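Local coordinates for protein glycoside hydrolase family 31 (Trueperella pyogenes, PDB 5I0F) that probably breaks down cycloalternan, a cyclic glucose oligosaccharide, by a retaining glycoside hydrolase mechanism that passes through a covalent glycosyl intermediate, at residues 512-517 against 585-590; 293-298 against 555-560; 209-214 against 526-531. All blocks are in the same frame, centred on the assembly; numbering follows the deposited sequence.

Contact 1. Residues 512-517 against 585-590. With BGC (beta-D-glucopyranose), chain C; GLC (alpha-D-glucopyranose), chain B.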
loop_
_atom_site.group_PDB
_atom_site.type_symbol
_atom_site.label_atom_id
_atom_site.label_comp_id
_atom_site.label_asym_id
_atom_site.label_seq_id
_atom_site.Cartn_x
_atom_site.Cartn_y
_atom_site.Cartn_z
ATOM N N VAL A 512 -9.528 -6.861 13.978
ATOM C CA VAL A 512 -9.059 -5.508 13.835
ATOM C C VAL A 512 -7.568 -5.574 13.471
ATOM O O VAL A 512 -6.694 -5.599 14.351
ATOM C CB VAL A 512 -9.339 -4.678 15.096
ATOM C CG1 VAL A 512 -8.800 -3.268 14.920
ATOM C CG2 VAL A 512 -10.844 -4.616 15.372
ATOM N N THR A 513 -7.304 -5.656 12.172
ATOM C CA THR A 513 -5.981 -5.408 11.612
ATOM C C THR A 513 -5.956 -4.029 10.959
ATOM O O THR A 513 -6.991 -3.535 10.521
ATOM C CB THR A 513 -5.575 -6.467 10.568
ATOM O OG1 THR A 513 -6.518 -6.498 9.475
ATOM C CG2 THR A 513 -5.519 -7.816 11.219
ATOM N N PHE A 514 -4.783 -3.422 10.889
ATOM C CA PHE A 514 -4.610 -2.056 10.385
ATOM C C PHE A 514 -3.395 -2.128 9.454
ATOM O O PHE A 514 -2.259 -2.234 9.939
ATOM C CB PHE A 514 -4.367 -1.138 11.592
ATOM C CG PHE A 514 -4.385 0.351 11.317
ATOM C CD1 PHE A 514 -5.447 0.965 10.687
ATOM C CD2 PHE A 514 -3.348 1.150 11.789
ATOM C CE1 PHE A 514 -5.459 2.345 10.490
ATOM C CE2 PHE A 514 -3.362 2.533 11.627
ATOM C CZ PHE A 514 -4.415 3.133 10.969
ATOM N N SER A 515 -3.647 -2.078 8.140
ATOM C CA SER A 515 -2.639 -2.330 7.085
ATOM C C SER A 515 -2.512 -1.142 6.147
ATOM O O SER A 515 -3.404 -0.327 6.093
ATOM C CB SER A 515 -3.044 -3.541 6.234
ATOM O OG SER A 515 -3.314 -4.661 7.044
ATOM N N ARG A 516 -1.376 -1.037 5.447
ATOM C CA ARG A 516 -1.196 -0.054 4.385
ATOM C C ARG A 516 -1.240 -0.682 3.002
ATOM O O ARG A 516 -1.573 0.007 2.044
ATOM C CB ARG A 516 0.112 0.752 4.535
ATOM C CG ARG A 516 1.379 -0.099 4.413
ATOM C CD ARG A 516 2.663 0.679 4.695
ATOM N NE ARG A 516 3.815 -0.123 4.270
ATOM C CZ ARG A 516 5.093 0.177 4.501
ATOM N NH1 ARG A 516 5.439 1.243 5.213
ATOM N NH2 ARG A 516 6.053 -0.595 4.015
ATOM N N SER A 517 -0.877 -1.956 2.873
ATOM C CA SER A 517 -0.860 -2.565 1.561
ATOM C C SER A 517 -1.990 -3.571 1.396
ATOM O O SER A 517 -2.567 -4.087 2.362
ATOM C CB SER A 517 0.501 -3.184 1.217
ATOM O OG SER A 517 0.758 -4.300 2.043
ATOM N N MET A 585 -13.716 11.525 8.668
ATOM C CA MET A 585 -13.258 10.386 7.888
ATOM C C MET A 585 -13.439 9.096 8.666
ATOM O O MET A 585 -13.677 9.144 9.877
ATOM C CB MET A 585 -11.794 10.585 7.474
ATOM C CG MET A 585 -11.622 11.731 6.483
ATOM S SD MET A 585 -9.910 12.188 6.119
ATOM C CE MET A 585 -10.141 13.690 5.185
ATOM N N PRO A 586 -13.345 7.928 7.982
ATOM C CA PRO A 586 -13.724 6.675 8.674
ATOM C C PRO A 586 -12.881 6.344 9.920
ATOM O O PRO A 586 -13.454 6.116 10.981
ATOM C CB PRO A 586 -13.586 5.608 7.579
ATOM C CG PRO A 586 -13.747 6.379 6.290
ATOM C CD PRO A 586 -13.093 7.700 6.544
ATOM N N ILE A 587 -11.547 6.425 9.795
ATOM C CA ILE A 587 -10.628 6.192 10.907
ATOM C C ILE A 587 -9.821 7.457 11.142
ATOM O O ILE A 587 -9.199 8.000 10.211
ATOM C CB ILE A 587 -9.678 5.015 10.653
ATOM C CG1 ILE A 587 -10.463 3.744 10.281
ATOM C CG2 ILE A 587 -8.753 4.788 11.834
ATOM C CD1 ILE A 587 -11.373 3.220 11.353
ATOM N N MET A 588 -9.891 7.937 12.381
ATOM C CA MET A 588 -9.254 9.181 12.811
ATOM C C MET A 588 -8.053 8.837 13.692
ATOM O O MET A 588 -8.220 8.252 14.773
ATOM C CB MET A 588 -10.265 10.036 13.583
ATOM C CG MET A 588 -9.696 11.361 14.051
ATOM S SD MET A 588 -10.852 12.201 15.153
ATOM C CE MET A 588 -10.014 13.781 15.273
ATOM N N GLN A 589 -6.855 9.216 13.254
ATOM C CA GLN A 589 -5.629 8.767 13.885
ATOM C C GLN A 589 -4.486 9.742 13.687
ATOM O O GLN A 589 -4.262 10.222 12.566
ATOM C CB GLN A 589 -5.235 7.412 13.266
ATOM C CG GLN A 589 -3.960 6.759 13.802
ATOM C CD GLN A 589 -2.824 6.603 12.786
ATOM O OE1 GLN A 589 -1.956 5.745 12.947
ATOM N NE2 GLN A 589 -2.824 7.425 11.736
ATOM N N TYR A 590 -3.737 9.996 14.750
ATOM C CA TYR A 590 -2.452 10.726 14.633
ATOM C C TYR A 590 -1.292 9.759 14.878
ATOM O O TYR A 590 -1.435 8.773 15.592
ATOM C CB TYR A 590 -2.400 11.960 15.539
ATOM C CG TYR A 590 -2.245 11.686 17.027
ATOM C CD1 TYR A 590 -0.992 11.377 17.572
ATOM C CD2 TYR A 590 -3.345 11.780 17.900
ATOM C CE1 TYR A 590 -0.847 11.140 18.939
ATOM C CE2 TYR A 590 -3.206 11.554 19.262
ATOM C CZ TYR A 590 -1.967 11.236 19.783
ATOM O OH TYR A 590 -1.839 11.017 21.136
HETATM C C2 BGC C . 4.720 2.369 8.743
HETATM C C3 BGC C . 4.897 3.501 9.771
HETATM C C4 BGC C . 5.600 2.952 11.008
HETATM C C5 BGC C . 6.926 2.272 10.631
HETATM C C6 BGC C . 7.490 1.564 11.857
HETATM C C1 BGC C . 5.543 1.067 8.921
HETATM O O2 BGC C . 4.262 2.705 7.418
HETATM O O3 BGC C . 3.627 4.070 10.103
HETATM O O4 BGC C . 5.842 4.007 11.957
HETATM O O5 BGC C . 6.816 1.321 9.542
HETATM O O6 BGC C . 8.825 1.112 11.611
HETATM C C1 GLC B . 10.884 4.389 7.069
HETATM C C2 GLC B . 9.381 4.484 7.343
HETATM C C3 GLC B . 8.726 3.113 7.226
HETATM C C4 GLC B . 9.004 2.536 5.847
HETATM C C5 GLC B . 10.523 2.447 5.682
HETATM C C6 GLC B . 10.946 1.858 4.347
HETATM O O2 GLC B . 9.168 5.049 8.640
HETATM O O3 GLC B . 7.311 3.241 7.436
HETATM O O4 GLC B . 8.372 1.247 5.707
HETATM O O5 GLC B . 11.125 3.749 5.813
HETATM O O6 GLC B . 10.701 2.763 3.258
#

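Contact 2. Residues 293-298 against 555-560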
loop_
_atom_site.group_PDB
_atom_site.type_symbol
_atom_site.label_atom_id
_atom_site.label_comp_id
_atom_site.label_asym_id
_atom_site.label_seq_id
_atom_site.Cartn_x
_atom_site.Cartn_y
_atom_site.Cartn_z
ATOM N N TRP A 293 -15.726 0.876 18.872
ATOM C CA TRP A 293 -14.519 1.561 19.372
ATOM C C TRP A 293 -13.503 1.928 18.289
ATOM O O TRP A 293 -12.649 2.780 18.548
ATOM C CB TRP A 293 -13.830 0.796 20.522
ATOM C CG TRP A 293 -13.458 -0.680 20.274
ATOM C CD1 TRP A 293 -14.175 -1.775 20.685
ATOM C CD2 TRP A 293 -12.285 -1.193 19.627
ATOM N NE1 TRP A 293 -13.521 -2.930 20.325
ATOM C CE2 TRP A 293 -12.373 -2.607 19.659
ATOM C CE3 TRP A 293 -11.167 -0.603 19.026
ATOM C CZ2 TRP A 293 -11.384 -3.431 19.129
ATOM C CZ3 TRP A 293 -10.172 -1.440 18.490
ATOM C CH2 TRP A 293 -10.300 -2.837 18.541
ATOM N N ILE A 294 -13.591 1.344 17.087
ATOM C CA ILE A 294 -12.712 1.785 15.998
ATOM C C ILE A 294 -12.946 3.245 15.578
ATOM O O ILE A 294 -12.072 3.845 14.962
ATOM C CB ILE A 294 -12.707 0.862 14.756
ATOM C CG1 ILE A 294 -14.041 0.864 14.018
ATOM C CG2 ILE A 294 -12.278 -0.557 15.142
ATOM C CD1 ILE A 294 -13.953 0.459 12.572
ATOM N N PHE A 295 -14.092 3.824 15.957
ATOM C CA PHE A 295 -14.468 5.162 15.524
ATOM C C PHE A 295 -14.068 6.302 16.442
ATOM O O PHE A 295 -14.324 7.470 16.110
ATOM C CB PHE A 295 -15.968 5.210 15.245
ATOM C CG PHE A 295 -16.376 4.364 14.082
ATOM C CD1 PHE A 295 -15.880 4.627 12.817
ATOM C CD2 PHE A 295 -17.271 3.337 14.239
ATOM C CE1 PHE A 295 -16.259 3.849 11.734
ATOM C CE2 PHE A 295 -17.662 2.550 13.155
ATOM C CZ PHE A 295 -17.145 2.803 11.911
ATOM N N GLY A 296 -13.449 5.996 17.585
ATOM C CA GLY A 296 -12.874 7.059 18.428
ATOM C C GLY A 296 -11.495 7.488 17.922
ATOM O O GLY A 296 -11.008 6.987 16.919
ATOM N N LEU A 297 -10.849 8.420 18.605
ATOM C CA LEU A 297 -9.500 8.836 18.195
ATOM C C LEU A 297 -8.472 7.727 18.470
ATOM O O LEU A 297 -8.451 7.122 19.567
ATOM C CB LEU A 297 -9.102 10.126 18.912
ATOM C CG LEU A 297 -7.711 10.691 18.619
ATOM C CD1 LEU A 297 -7.559 10.993 17.147
ATOM C CD2 LEU A 297 -7.496 11.948 19.445
ATOM N N TRP A 298 -7.640 7.462 17.470
ATOM C CA TRP A 298 -6.509 6.551 17.602
ATOM C C TRP A 298 -5.248 7.372 17.910
ATOM O O TRP A 298 -4.920 8.297 17.154
ATOM C CB TRP A 298 -6.255 5.782 16.311
ATOM C CG TRP A 298 -7.277 4.752 15.947
ATOM C CD1 TRP A 298 -8.638 4.873 15.992
ATOM C CD2 TRP A 298 -7.003 3.440 15.469
ATOM N NE1 TRP A 298 -9.235 3.709 15.572
ATOM C CE2 TRP A 298 -8.248 2.808 15.243
ATOM C CE3 TRP A 298 -5.826 2.740 15.201
ATOM C CZ2 TRP A 298 -8.350 1.493 14.778
ATOM C CZ3 TRP A 298 -5.916 1.423 14.722
ATOM C CH2 TRP A 298 -7.171 0.819 14.508
ATOM N N ILE A 555 -12.729 -0.342 -0.013
ATOM C CA ILE A 555 -11.936 -0.236 1.209
ATOM C C ILE A 555 -12.686 0.753 2.088
ATOM O O ILE A 555 -12.557 1.975 1.915
ATOM C CB ILE A 555 -10.502 0.254 0.933
ATOM C CG1 ILE A 555 -9.742 -0.719 0.026
ATOM C CG2 ILE A 555 -9.730 0.461 2.237
ATOM C CD1 ILE A 555 -9.514 -2.099 0.607
ATOM N N LEU A 556 -13.476 0.221 3.013
ATOM C CA LEU A 556 -14.433 1.002 3.803
ATOM C C LEU A 556 -13.798 1.711 4.998
ATOM O O LEU A 556 -14.070 2.892 5.237
ATOM C CB LEU A 556 -15.556 0.075 4.291
ATOM C CG LEU A 556 -16.752 0.631 5.067
ATOM C CD1 LEU A 556 -17.503 1.589 4.189
ATOM C CD2 LEU A 556 -17.706 -0.481 5.495
ATOM N N TYR A 557 -12.993 0.982 5.767
ATOM C CA TYR A 557 -12.464 1.456 7.036
ATOM C C TYR A 557 -11.059 2.038 6.825
ATOM O O TYR A 557 -10.040 1.405 7.143
ATOM C CB TYR A 557 -12.438 0.303 8.051
ATOM C CG TYR A 557 -13.748 -0.417 8.285
ATOM C CD1 TYR A 557 -14.748 0.168 9.045
ATOM C CD2 TYR A 557 -13.972 -1.697 7.784
ATOM C CE1 TYR A 557 -15.962 -0.482 9.276
ATOM C CE2 TYR A 557 -15.172 -2.357 8.002
ATOM C CZ TYR A 557 -16.146 -1.759 8.773
ATOM O OH TYR A 557 -17.339 -2.375 9.026
ATOM N N TRP A 558 -11.023 3.232 6.264
ATOM C CA TRP A 558 -9.818 3.871 5.830
ATOM C C TRP A 558 -9.503 5.059 6.717
ATOM O O TRP A 558 -10.395 5.802 7.127
ATOM C CB TRP A 558 -9.979 4.325 4.382
ATOM C CG TRP A 558 -8.825 5.087 3.826
ATOM C CD1 TRP A 558 -7.822 4.604 3.065
ATOM C CD2 TRP A 558 -8.576 6.488 3.983
ATOM N NE1 TRP A 558 -6.940 5.615 2.739
ATOM C CE2 TRP A 558 -7.387 6.783 3.292
ATOM C CE3 TRP A 558 -9.260 7.532 4.631
ATOM C CZ2 TRP A 558 -6.872 8.072 3.215
ATOM C CZ3 TRP A 558 -8.731 8.803 4.576
ATOM C CH2 TRP A 558 -7.550 9.069 3.872
ATOM N N GLY A 559 -8.226 5.266 6.966
ATOM C CA GLY A 559 -7.738 6.502 7.574
ATOM C C GLY A 559 -6.353 6.865 7.096
ATOM O O GLY A 559 -5.853 6.343 6.098
ATOM N N TRP A 560 -5.733 7.786 7.811
ATOM C CA TRP A 560 -4.429 8.336 7.425
ATOM C C TRP A 560 -3.784 8.971 8.661
ATOM O O TRP A 560 -4.442 9.183 9.684
ATOM C CB TRP A 560 -4.581 9.360 6.274
ATOM C CG TRP A 560 -5.321 10.655 6.661
ATOM C CD1 TRP A 560 -6.585 10.752 7.174
ATOM C CD2 TRP A 560 -4.827 12.009 6.569
ATOM N NE1 TRP A 560 -6.903 12.072 7.415
ATOM C CE2 TRP A 560 -5.847 12.863 7.049
ATOM C CE3 TRP A 560 -3.628 12.577 6.125
ATOM C CZ2 TRP A 560 -5.700 14.254 7.094
ATOM C CZ3 TRP A 560 -3.488 13.951 6.151
ATOM C CH2 TRP A 560 -4.520 14.775 6.650
#

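Contact 3. Residues 209-214 against 526-531. With BGC (beta-D-glucopyranose), chain C.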
loop_
_atom_site.group_PDB
_atom_site.type_symbol
_atom_site.label_atom_id
_atom_site.label_comp_id
_atom_site.label_asym_id
_atom_site.label_seq_id
_atom_site.Cartn_x
_atom_site.Cartn_y
_atom_site.Cartn_z
ATOM N N THR A 209 1.182 3.240 -5.642
ATOM C CA THR A 209 0.346 2.943 -4.484
ATOM C C THR A 209 0.737 1.609 -3.822
ATOM O O THR A 209 1.249 0.670 -4.482
ATOM C CB THR A 209 -1.164 2.938 -4.893
ATOM O OG1 THR A 209 -1.983 2.676 -3.750
ATOM C CG2 THR A 209 -1.462 1.902 -5.948
ATOM N N TYR A 210 0.454 1.557 -2.529
ATOM C CA TYR A 210 0.523 0.365 -1.724
ATOM C C TYR A 210 -0.642 -0.602 -1.964
ATOM O O TYR A 210 -0.530 -1.795 -1.644
ATOM C CB TYR A 210 0.445 0.695 -0.233
ATOM C CG TYR A 210 1.384 1.719 0.351
ATOM C CD1 TYR A 210 2.643 1.358 0.831
ATOM C CD2 TYR A 210 0.969 3.037 0.519
ATOM C CE1 TYR A 210 3.493 2.306 1.422
ATOM C CE2 TYR A 210 1.798 3.985 1.114
ATOM C CZ TYR A 210 3.063 3.626 1.554
ATOM O OH TYR A 210 3.891 4.555 2.184
ATOM N N LEU A 211 -1.758 -0.078 -2.469
ATOM C CA LEU A 211 -3.035 -0.798 -2.499
ATOM C C LEU A 211 -3.731 -0.632 -3.861
ATOM O O LEU A 211 -4.799 0.021 -3.971
ATOM C CB LEU A 211 -3.920 -0.282 -1.361
ATOM C CG LEU A 211 -4.835 -1.284 -0.667
ATOM C CD1 LEU A 211 -5.648 -0.588 0.424
ATOM C CD2 LEU A 211 -5.762 -1.972 -1.645
ATOM N N PRO A 212 -3.144 -1.229 -4.908
ATOM C CA PRO A 212 -3.754 -1.156 -6.229
ATOM C C PRO A 212 -4.828 -2.232 -6.365
ATOM O O PRO A 212 -4.848 -3.183 -5.581
ATOM C CB PRO A 212 -2.583 -1.475 -7.158
ATOM C CG PRO A 212 -1.741 -2.408 -6.364
ATOM C CD PRO A 212 -1.859 -1.951 -4.933
ATOM N N MET A 213 -5.687 -2.083 -7.359
ATOM C CA MET A 213 -6.602 -3.158 -7.799
ATOM C C MET A 213 -6.798 -3.072 -9.308
ATOM O O MET A 213 -6.801 -1.974 -9.868
ATOM C CB MET A 213 -7.951 -3.056 -7.097
ATOM C CG MET A 213 -7.897 -3.294 -5.591
ATOM S SD MET A 213 -9.536 -3.290 -4.879
ATOM C CE MET A 213 -9.175 -3.122 -3.128
ATOM N N PRO A 214 -6.955 -4.224 -9.987
ATOM C CA PRO A 214 -7.184 -4.194 -11.430
ATOM C C PRO A 214 -8.676 -4.060 -11.754
ATOM O O PRO A 214 -9.260 -4.929 -12.406
ATOM C CB PRO A 214 -6.594 -5.520 -11.893
ATOM C CG PRO A 214 -6.860 -6.454 -10.729
ATOM C CD PRO A 214 -6.693 -5.594 -9.504
ATOM N N GLY A 526 -10.123 -6.233 7.587
ATOM C CA GLY A 526 -9.761 -5.182 8.515
ATOM C C GLY A 526 -9.796 -3.772 7.977
ATOM O O GLY A 526 -10.632 -3.439 7.109
ATOM N N LEU A 527 -8.876 -2.960 8.523
ATOM C CA LEU A 527 -8.775 -1.524 8.335
ATOM C C LEU A 527 -7.501 -1.163 7.575
ATOM O O LEU A 527 -6.537 -1.958 7.533
ATOM C CB LEU A 527 -8.685 -0.827 9.696
ATOM C CG LEU A 527 -9.934 -0.641 10.521
ATOM C CD1 LEU A 527 -10.799 -1.869 10.638
ATOM C CD2 LEU A 527 -9.560 -0.066 11.876
ATOM N N TYR A 528 -7.513 0.029 6.976
ATOM C CA TYR A 528 -6.423 0.508 6.132
ATOM C C TYR A 528 -6.063 1.944 6.429
ATOM O O TYR A 528 -6.921 2.744 6.761
ATOM C CB TYR A 528 -6.729 0.298 4.637
ATOM C CG TYR A 528 -6.800 -1.178 4.357
ATOM C CD1 TYR A 528 -7.973 -1.894 4.591
ATOM C CD2 TYR A 528 -5.651 -1.895 3.999
ATOM C CE1 TYR A 528 -8.012 -3.281 4.453
ATOM C CE2 TYR A 528 -5.695 -3.270 3.818
ATOM C CZ TYR A 528 -6.872 -3.954 4.053
ATOM O OH TYR A 528 -6.855 -5.320 3.922
ATOM N N TRP A 529 -4.776 2.276 6.334
ATOM C CA TRP A 529 -4.360 3.669 6.379
ATOM C C TRP A 529 -3.514 3.960 5.152
ATOM O O TRP A 529 -2.988 3.039 4.524
ATOM C CB TRP A 529 -3.689 4.051 7.712
ATOM C CG TRP A 529 -2.188 3.924 7.767
ATOM C CD1 TRP A 529 -1.293 4.938 7.657
ATOM C CD2 TRP A 529 -1.420 2.732 7.980
ATOM N NE1 TRP A 529 -0.008 4.449 7.721
ATOM C CE2 TRP A 529 -0.058 3.101 7.944
ATOM C CE3 TRP A 529 -1.746 1.386 8.210
ATOM C CZ2 TRP A 529 0.983 2.176 8.118
ATOM C CZ3 TRP A 529 -0.717 0.469 8.364
ATOM C CH2 TRP A 529 0.636 0.867 8.306
ATOM N N ALA A 530 -3.394 5.245 4.811
ATOM C CA ALA A 530 -2.807 5.698 3.555
ATOM C C ALA A 530 -1.265 5.676 3.501
ATOM O O ALA A 530 -0.690 6.087 2.519
ATOM C CB ALA A 530 -3.303 7.104 3.266
ATOM N N GLY A 531 -0.609 5.152 4.524
ATOM C CA GLY A 531 0.854 4.990 4.514
ATOM C C GLY A 531 1.624 6.231 4.909
ATOM O O GLY A 531 1.138 7.066 5.697
HETATM C C2 BGC C . 4.720 2.369 8.743
HETATM C C3 BGC C . 4.897 3.501 9.771
HETATM C C4 BGC C . 5.600 2.952 11.008
HETATM C C5 BGC C . 6.926 2.272 10.631
HETATM C C6 BGC C . 7.490 1.564 11.857
HETATM C C1 BGC C . 5.543 1.067 8.921
HETATM O O2 BGC C . 4.262 2.705 7.418
HETATM O O3 BGC C . 3.627 4.070 10.103
HETATM O O4 BGC C . 5.842 4.007 11.957
HETATM O O5 BGC C . 6.816 1.321 9.542
HETATM O O6 BGC C . 8.825 1.112 11.611
#

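Contact 1. Residues 512-517 against 585-590
Inside the closed eight-stranded parallel TIM barrel, F514 of strand 513-515 reaches across the interior to I587 and Q589 of strand 587-590. The two strands are not neighbours in the barrel, and no hydrogen bond joins the segments. The backbones stay well apart, 10.2 Å between F514 CA and I587 CA. Side chains alone close the gap. F514 has its CG anti to the backbone N (chi1 -170°), which carries the ring inward from its strand. The ring edge meets the amide oxygen of Q589, with F514 CE2 3.7 Å from Q589 OE1. That oxygen lies near the ring plane, and the amide plane is turned 75° from the ring. I587 adds a looser apolar touch, F514 CE1 to I587 CG2 at 4.3 Å. W298 and W529 also pack against the F514 ring. The amide nitrogen of Q589 is hydrogen-bonded to D561, which helps fix the amide rotation. R516, two residues beyond F514, grips the glycan. R516 NH1 donates to GLC O4 at 3.0 Å, with an N-H...O angle of 162°. It also donates to BGC O2, 2.9 Å from R516 NH1, while R516 NE forms a salt bridge with E470. The Q589 oxygen faces aromatic C-H groups, whose slight positive charge probably makes this a weakly favourable electrostatic contact.

Contact 2. Residues 293-298 against 555-560
Y557 gives up the most surface here, and its ring rests against I294 and F295. Most of the touching is done by the end of I294, with I294 CD1 3.6 Å from Y557 CD1. The two side chains cross at about a right angle, and the methyl approaches the ring obliquely. With chi1 at 67°, CG1 of I294 stands flanked by the backbone N and C, and CD1 runs on from it to the tyrosine. F295 makes the looser contact. Its CZ comes to the edge of the tyrosine ring, F295 CZ to Y557 CE1 at 4.4 Å. I294 also braces F295 from within its own segment, for I294 CG1 lies over the centre of the F295 ring, 4.0 Å above its plane. Helix 617-646 packs on both F295 and Y557. The Y557 hydroxyl is hydrogen-bonded to the carbonyl of A288, so the polar end of this buried ring is satisfied. Within the other segment, W298 NE1 donates to I294 O at 2.9 Å and ties the 3-10 turn to the strand that follows. All three touching residues are buried, and the contact is apolar. I294 and Y557 lie near the N-terminal ends of strands 297-300 and 558-561, which flank strand 587-590 in the barrel. Such a plug of apolar side chains at the N-terminal ends of the strands is typical of a TIM barrel, whose active site lies at the other end.

Contact 3. Residues 209-214 against 526-531
This is a buried packing contact between domains: Y210 and L211, at the start of the run that becomes strand 212-219, meet Y528, A530 and G531 of the TIM barrel. Strand 212-219 belongs to a mixed sheet built largely from chain that precedes the barrel. Y210 lies against the backbone that follows barrel strand 527-529. Y210 CE2 is 3.5 Å from A530 O and 3.7 Å from G531 CA. Both approach the ring obliquely. The chain comes this near at G531 because a glycine has no side chain to stand between its CA and the ring. CG of Y210 is anti to the carbonyl carbon (chi1 -52°), which swings the ring against the 530-531 backbone. Its hydroxyl goes one residue further and is hydrogen-bonded to the backbone N of D532, a residue of the glycan pocket. Y210 thus probably helps to place D532 from the second shell.

The bend that presents these side chains is an ST turn. T209 OG1 accepts a nearly straight bond from the backbone of L211, with L211 N 3.0 Å from T209 OG1 and an N-H...O angle of 170°. L211 then projects toward the barrel wall, where L211 CD1 is 3.8 Å from Y528 CD2. The leucine and the tyrosine cross at about a right angle. Y528 lies on the outer side of its strand, and W529, next to it, points into the barrel. The W529 indole turns its edge to the sugar, with W529 CZ2 3.4 Å from BGC O2. K465 makes a cation-pi interaction with this indole.

All three contacts involve strands of one TIM barrel, and contact 3 also brings in the mixed sheet of strand 212-219. Contacts 1 and 2 have centres about 5 Å apart and share the barrel wall: M588 O lies 2.9 Å from W298 N, and I587 N lies 3.0 Å from W558 O. Contact 3 is about 10 Å from contact 1 between centres. Neighbouring strands 513-515 and 527-529 join them, with T513 O 2.8 Å from L527 N. Contacts 2 and 3 are about 14 Å apart, linked where G559 N meets Y528 O at 2.8 Å. Contacts 1 and 3 reach the glycan, through R516 and W529, which both approach O2 of the same BGC. Contact 2 packs the barrel floor beneath.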